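Local coordinates for protein putative tagatose-6-phosphate ketose/aldose isomerase (Escherichia coli, PDB 3C3J) that belongs to the SIS family and joins two alpha/beta halves of this type in one chain, at residues A[57-62]-A[107-112]; A[212-217]-A[349-354]. All coordinates share one frame; numbering follows the deposited sequence.

Interaction 1 of 2, residues A[57-62]-A[107-112]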
loop_
_atom_site.group_PDB
_atom_site.type_symbol
_atom_site.label_atom_id
_atom_site.label_comp_id
_atom_site.label_asym_id
_atom_site.label_seq_id
_atom_site.Cartn_x
_atom_site.Cartn_y
_atom_site.Cartn_z
ATOM N N ILE A 57 -15.478 -4.233 5.677
ATOM C CA ILE A 57 -14.023 -4.237 5.687
ATOM C C ILE A 57 -13.526 -5.640 5.409
ATOM O O ILE A 57 -13.924 -6.582 6.088
ATOM C CB ILE A 57 -13.448 -3.694 7.015
ATOM C CG1 ILE A 57 -13.758 -2.211 7.137
ATOM C CG2 ILE A 57 -11.915 -3.933 7.104
ATOM C CD1 ILE A 57 -13.325 -1.549 8.455
ATOM N N LEU A 58 -12.658 -5.777 4.417
ATOM C CA LEU A 58 -11.964 -7.034 4.157
ATOM C C LEU A 58 -10.633 -6.989 4.903
ATOM O O LEU A 58 -9.841 -6.076 4.716
ATOM C CB LEU A 58 -11.708 -7.204 2.657
ATOM C CG LEU A 58 -12.834 -7.782 1.827
ATOM C CD1 LEU A 58 -14.073 -6.880 1.840
ATOM C CD2 LEU A 58 -12.338 -8.064 0.405
ATOM N N THR A 59 -10.386 -7.978 5.753
ATOM C CA THR A 59 -9.184 -7.968 6.568
ATOM C C THR A 59 -8.463 -9.324 6.590
ATOM O O THR A 59 -9.093 -10.388 6.628
ATOM C CB THR A 59 -9.501 -7.475 8.011
ATOM O OG1 THR A 59 -8.280 -7.139 8.679
ATOM C CG2 THR A 59 -10.297 -8.557 8.840
ATOM N N GLY A 60 -7.139 -9.259 6.549
ATOM C CA GLY A 60 -6.263 -10.413 6.698
ATOM C C GLY A 60 -4.846 -9.910 6.980
ATOM O O GLY A 60 -4.582 -8.693 6.913
ATOM N N ALA A 61 -3.946 -10.836 7.312
ATOM C CA ALA A 61 -2.537 -10.524 7.532
ATOM C C ALA A 61 -1.699 -11.085 6.396
ATOM O O ALA A 61 -2.031 -12.123 5.842
ATOM C CB ALA A 61 -2.079 -11.140 8.849
ATOM N N GLY A 62 -0.597 -10.412 6.058
ATOM C CA GLY A 62 0.320 -10.910 5.020
ATOM C C GLY A 62 -0.401 -11.096 3.688
ATOM O O GLY A 62 -1.186 -10.230 3.253
ATOM N N LEU A 107 -17.419 -7.291 8.975
ATOM C CA LEU A 107 -15.988 -7.602 8.885
ATOM C C LEU A 107 -15.806 -8.949 8.215
ATOM O O LEU A 107 -16.274 -9.982 8.729
ATOM C CB LEU A 107 -15.327 -7.615 10.270
ATOM C CG LEU A 107 -13.801 -7.703 10.298
ATOM C CD1 LEU A 107 -13.164 -6.448 9.636
ATOM C CD2 LEU A 107 -13.293 -7.915 11.738
ATOM N N ILE A 108 -15.133 -8.932 7.063
ATOM C CA ILE A 108 -14.817 -10.156 6.329
ATOM C C ILE A 108 -13.374 -10.545 6.689
ATOM O O ILE A 108 -12.425 -9.858 6.316
ATOM C CB ILE A 108 -14.991 -9.965 4.826
ATOM C CG1 ILE A 108 -16.425 -9.525 4.517
ATOM C CG2 ILE A 108 -14.673 -11.280 4.075
ATOM C CD1 ILE A 108 -16.531 -8.819 3.211
ATOM N N SER A 109 -13.226 -11.592 7.490
ATOM C CA SER A 109 -11.920 -11.961 8.051
ATOM C C SER A 109 -11.395 -13.164 7.276
ATOM O O SER A 109 -12.008 -14.218 7.295
ATOM C CB SER A 109 -12.051 -12.323 9.539
ATOM O OG SER A 109 -12.265 -11.180 10.378
ATOM N N PHE A 110 -10.265 -13.001 6.594
ATOM C CA PHE A 110 -9.558 -14.092 5.945
ATOM C C PHE A 110 -8.500 -14.688 6.866
ATOM O O PHE A 110 -7.701 -13.970 7.450
ATOM C CB PHE A 110 -8.879 -13.570 4.676
ATOM C CG PHE A 110 -9.831 -13.044 3.664
ATOM C CD1 PHE A 110 -10.641 -13.905 2.950
ATOM C CD2 PHE A 110 -9.924 -11.677 3.411
ATOM C CE1 PHE A 110 -11.522 -13.432 2.001
ATOM C CE2 PHE A 110 -10.828 -11.188 2.450
ATOM C CZ PHE A 110 -11.626 -12.066 1.753
ATOM N N GLY A 111 -8.475 -16.005 6.987
ATOM C CA GLY A 111 -7.383 -16.680 7.712
ATOM C C GLY A 111 -7.296 -18.138 7.322
ATOM O O GLY A 111 -8.295 -18.870 7.378
ATOM N N ARG A 112 -6.118 -18.560 6.897
ATOM C CA ARG A 112 -5.872 -19.953 6.560
ATOM C C ARG A 112 -6.106 -20.844 7.791
ATOM O O ARG A 112 -6.969 -21.715 7.766
ATOM C CB ARG A 112 -4.461 -20.120 5.988
ATOM C CG ARG A 112 -4.063 -21.587 5.805
ATOM C CD ARG A 112 -2.664 -21.804 5.316
ATOM N NE ARG A 112 -1.638 -20.940 5.893
ATOM C CZ ARG A 112 -0.340 -21.041 5.601
ATOM N NH1 ARG A 112 0.107 -22.019 4.824
ATOM N NH2 ARG A 112 0.529 -20.184 6.117
HETATM O O HOH W 1 -5.093 -13.387 8.068
#
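T59 O is gripped from the neighbouring strand by two groups: it accepts the N-H of F110 in a nearly straight bond (F110 N to T59 O 2.9 Å, 172° at the hydrogen), while the CA-H of S109 adds a longer contact, 3.5 Å from S109 CA to T59 O. Two further rungs, I108 N to I57 O and T59 N to I108 O, both 2.8 Å, complete a parallel ladder. The strands belong to the five-stranded parallel sheet of the first SIS half.

On one sheet face L58 and I108 lie alongside each other and point the same way. Their methyls press closely, L58 CD1 being 3.4 Å from I108 CD1, a tight contact. F110 adds its ring edge, with CE2 4.0 Å from L58 CG near the ring plane. Branched L58 and I108 and flat F110 suit this buried layer under helices 174-187 and 63-79, bringing no polar side-chain atoms.

The other face carries I57, T59, L107 and S109. With OG1 opposite the backbone N (chi1 -165°), T59 gives its hydroxyl a hydrogen bond to the backbone oxygen of V86 and turns its methyl toward the neighbouring strand, CG2 lying 3.6 Å from L107 CD1. Threonine thus serves both a polar and an apolar neighbour. The L107 methyl also reaches I57, and helix 88-93 touches this side.

Past the ladder, G60 has no side chain to collide with F110, and the chain turns toward helix 63-79. Here a water takes the place of a direct rung, accepting from A61 N and donating to F110 O at 2.7 Å. Backbone polarity is therefore met by the sheet and then by water, leaving the L58, I108 and F110 face hydrocarbon toward both its helices.

Interaction 2 of 2, residues A[212-217]-A[349-354]; sequences GDFSEG and FALMQS
F214 and G217 of the loop meet M352 and F349 on helix 335-356. M352, present as selenomethionine, leaves its backbone toward the loop: CG, opposite the carbonyl carbon (chi1 -57°), lies 3.4 Å from F214 O; the bend at chi2 (-46°) then sets SE 3.7 Å from F214 CB, and the terminal methyl turns away. At G217 the main chain makes the contact, its CA 3.8 Å from M352 CB. G217 O lies at the F349 ring edge, in plane, 3.3 Å from CD1, and Q353 CG covers one ring face. A water 2.7 Å from G217 O and 2.9 Å from F349 O bridges the two carbonyls, although it has fewer protons than acceptors in reach.

The loop holds a type I beta turn from F214 to G217, closed by G217 N to F214 O and overlapping at its start with an Asx turn in which D213 OD1 accepts from S215 N. S215 OG also donates to D213 OD1. Glycine suits position 217, where phi is positive.

Further out, helix 15-21 flanks the contact: R21 makes a cation-pi contact with the F214 ring, and L351 packs on I20. F349 reaches inward to I227 and Y229 of strand 226-231.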
loop_
_atom_site.group_PDB
_atom_site.type_symbol
_atom_site.label_atom_id
_atom_site.label_comp_id
_atom_site.label_asym_id
_atom_site.label_seq_id
_atom_site.Cartn_x
_atom_site.Cartn_y
_atom_site.Cartn_z
ATOM N N GLY A 212 4.287 -27.356 -18.094
ATOM C CA GLY A 212 4.810 -28.720 -17.969
ATOM C C GLY A 212 5.116 -29.107 -16.527
ATOM O O GLY A 212 4.321 -28.807 -15.629
ATOM N N ASP A 213 6.266 -29.738 -16.291
ATOM C CA ASP A 213 6.671 -30.119 -14.923
ATOM C C ASP A 213 7.373 -28.999 -14.131
ATOM O O ASP A 213 7.944 -29.259 -13.055
ATOM C CB ASP A 213 7.557 -31.364 -14.940
ATOM C CG ASP A 213 8.893 -31.145 -15.629
ATOM O OD1 ASP A 213 9.249 -30.014 -16.043
ATOM O OD2 ASP A 213 9.604 -32.151 -15.770
ATOM N N PHE A 214 7.371 -27.800 -14.723
ATOM C CA PHE A 214 7.834 -26.537 -14.152
ATOM C C PHE A 214 9.360 -26.392 -14.184
ATOM O O PHE A 214 9.886 -25.362 -13.771
ATOM C CB PHE A 214 7.363 -26.325 -12.697
ATOM C CG PHE A 214 5.853 -26.334 -12.476
ATOM C CD1 PHE A 214 4.948 -26.125 -13.499
ATOM C CD2 PHE A 214 5.363 -26.475 -11.179
ATOM C CE1 PHE A 214 3.570 -26.122 -13.246
ATOM C CE2 PHE A 214 4.010 -26.448 -10.911
ATOM C CZ PHE A 214 3.101 -26.263 -11.949
ATOM N N SER A 215 10.061 -27.395 -14.699
ATOM C CA SER A 215 11.511 -27.446 -14.597
ATOM C C SER A 215 12.195 -26.290 -15.339
ATOM O O SER A 215 13.310 -25.941 -14.991
ATOM C CB SER A 215 12.053 -28.806 -15.096
ATOM O OG SER A 215 11.707 -29.034 -16.448
ATOM N N GLU A 216 11.533 -25.693 -16.326
ATOM C CA GLU A 216 12.084 -24.519 -17.021
ATOM C C GLU A 216 12.092 -23.237 -16.163
ATOM O O GLU A 216 12.720 -22.246 -16.532
ATOM C CB GLU A 216 11.339 -24.188 -18.319
ATOM C CG GLU A 216 10.782 -25.341 -19.131
ATOM C CD GLU A 216 11.787 -25.959 -20.000
ATOM O OE1 GLU A 216 12.851 -26.344 -19.453
ATOM O OE2 GLU A 216 11.511 -26.076 -21.215
ATOM N N GLY A 217 11.381 -23.247 -15.037
ATOM C CA GLY A 217 11.437 -22.140 -14.096
ATOM C C GLY A 217 10.575 -20.939 -14.449
ATOM O O GLY A 217 10.748 -19.893 -13.846
ATOM N N PHE A 349 6.767 -19.483 -10.570
ATOM C CA PHE A 349 8.102 -18.851 -10.626
ATOM C C PHE A 349 8.850 -18.891 -9.284
ATOM O O PHE A 349 10.008 -19.325 -9.202
ATOM C CB PHE A 349 8.003 -17.404 -11.108
ATOM C CG PHE A 349 9.318 -16.705 -11.171
ATOM C CD1 PHE A 349 10.297 -17.133 -12.054
ATOM C CD2 PHE A 349 9.589 -15.609 -10.374
ATOM C CE1 PHE A 349 11.524 -16.481 -12.133
ATOM C CE2 PHE A 349 10.815 -14.972 -10.461
ATOM C CZ PHE A 349 11.773 -15.416 -11.351
ATOM N N ALA A 350 8.186 -18.428 -8.224
ATOM C CA ALA A 350 8.788 -18.398 -6.905
ATOM C C ALA A 350 9.209 -19.794 -6.407
ATOM O O ALA A 350 10.302 -19.959 -5.850
ATOM C CB ALA A 350 7.815 -17.697 -5.903
ATOM N N LEU A 351 8.353 -20.790 -6.624
ATOM C CA LEU A 351 8.642 -22.165 -6.211
ATOM C C LEU A 351 9.932 -22.669 -6.886
ATOM O O LEU A 351 10.805 -23.238 -6.214
ATOM C CB LEU A 351 7.454 -23.068 -6.541
ATOM C CG LEU A 351 7.626 -24.583 -6.354
ATOM C CD1 LEU A 351 7.840 -24.986 -4.890
ATOM C CD2 LEU A 351 6.500 -25.341 -7.017
HETATM N N MSE A 352 10.064 -22.426 -8.197
HETATM C CA MSE A 352 11.213 -22.910 -8.975
HETATM C C MSE A 352 12.497 -22.109 -8.748
HETATM O O MSE A 352 13.597 -22.673 -8.793
HETATM C CB MSE A 352 10.862 -22.993 -10.462
HETATM C CG MSE A 352 9.657 -23.878 -10.772
HETATM SE SE MSE A 352 9.634 -25.683 -9.858
HETATM C CE MSE A 352 9.874 -25.290 -7.979
ATOM N N GLN A 353 12.373 -20.818 -8.477
ATOM C CA GLN A 353 13.525 -20.055 -8.014
ATOM C C GLN A 353 14.053 -20.628 -6.693
ATOM O O GLN A 353 15.260 -20.767 -6.510
ATOM C CB GLN A 353 13.161 -18.576 -7.834
ATOM C CG GLN A 353 12.897 -17.835 -9.143
ATOM C CD GLN A 353 14.127 -17.744 -10.023
ATOM O OE1 GLN A 353 14.204 -18.380 -11.081
ATOM N NE2 GLN A 353 15.107 -16.987 -9.574
ATOM N N SER A 354 13.141 -20.953 -5.780
ATOM C CA SER A 354 13.487 -21.493 -4.468
ATOM C C SER A 354 14.236 -22.810 -4.626
ATOM O O SER A 354 15.305 -23.017 -4.038
ATOM C CB SER A 354 12.207 -21.726 -3.661
ATOM O OG SER A 354 12.463 -22.227 -2.360
HETATM O O HOH W 2 11.830 -20.079 -11.344
#

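Overall arrangement
Interaction 1 sits inside the parallel sheet of the first SIS half, whereas interaction 2 lies at the outer side of the second, between the loop before strand 226-231 and the last helix of the chain, 335-356. Their centres are about 29 Å apart and their nearest atoms about 13 Å, so they do not touch. They fall on opposite sides of the chain's centre, about 11 Å and 20 Å from it respectively. The two halves share the strand order 2-1-3-4-5, and along the chain interaction 1 closes before interaction 2 opens. Near the end of segment 57-62, A61 also packs on H266 of the second subunit; no other chain touches interaction 2.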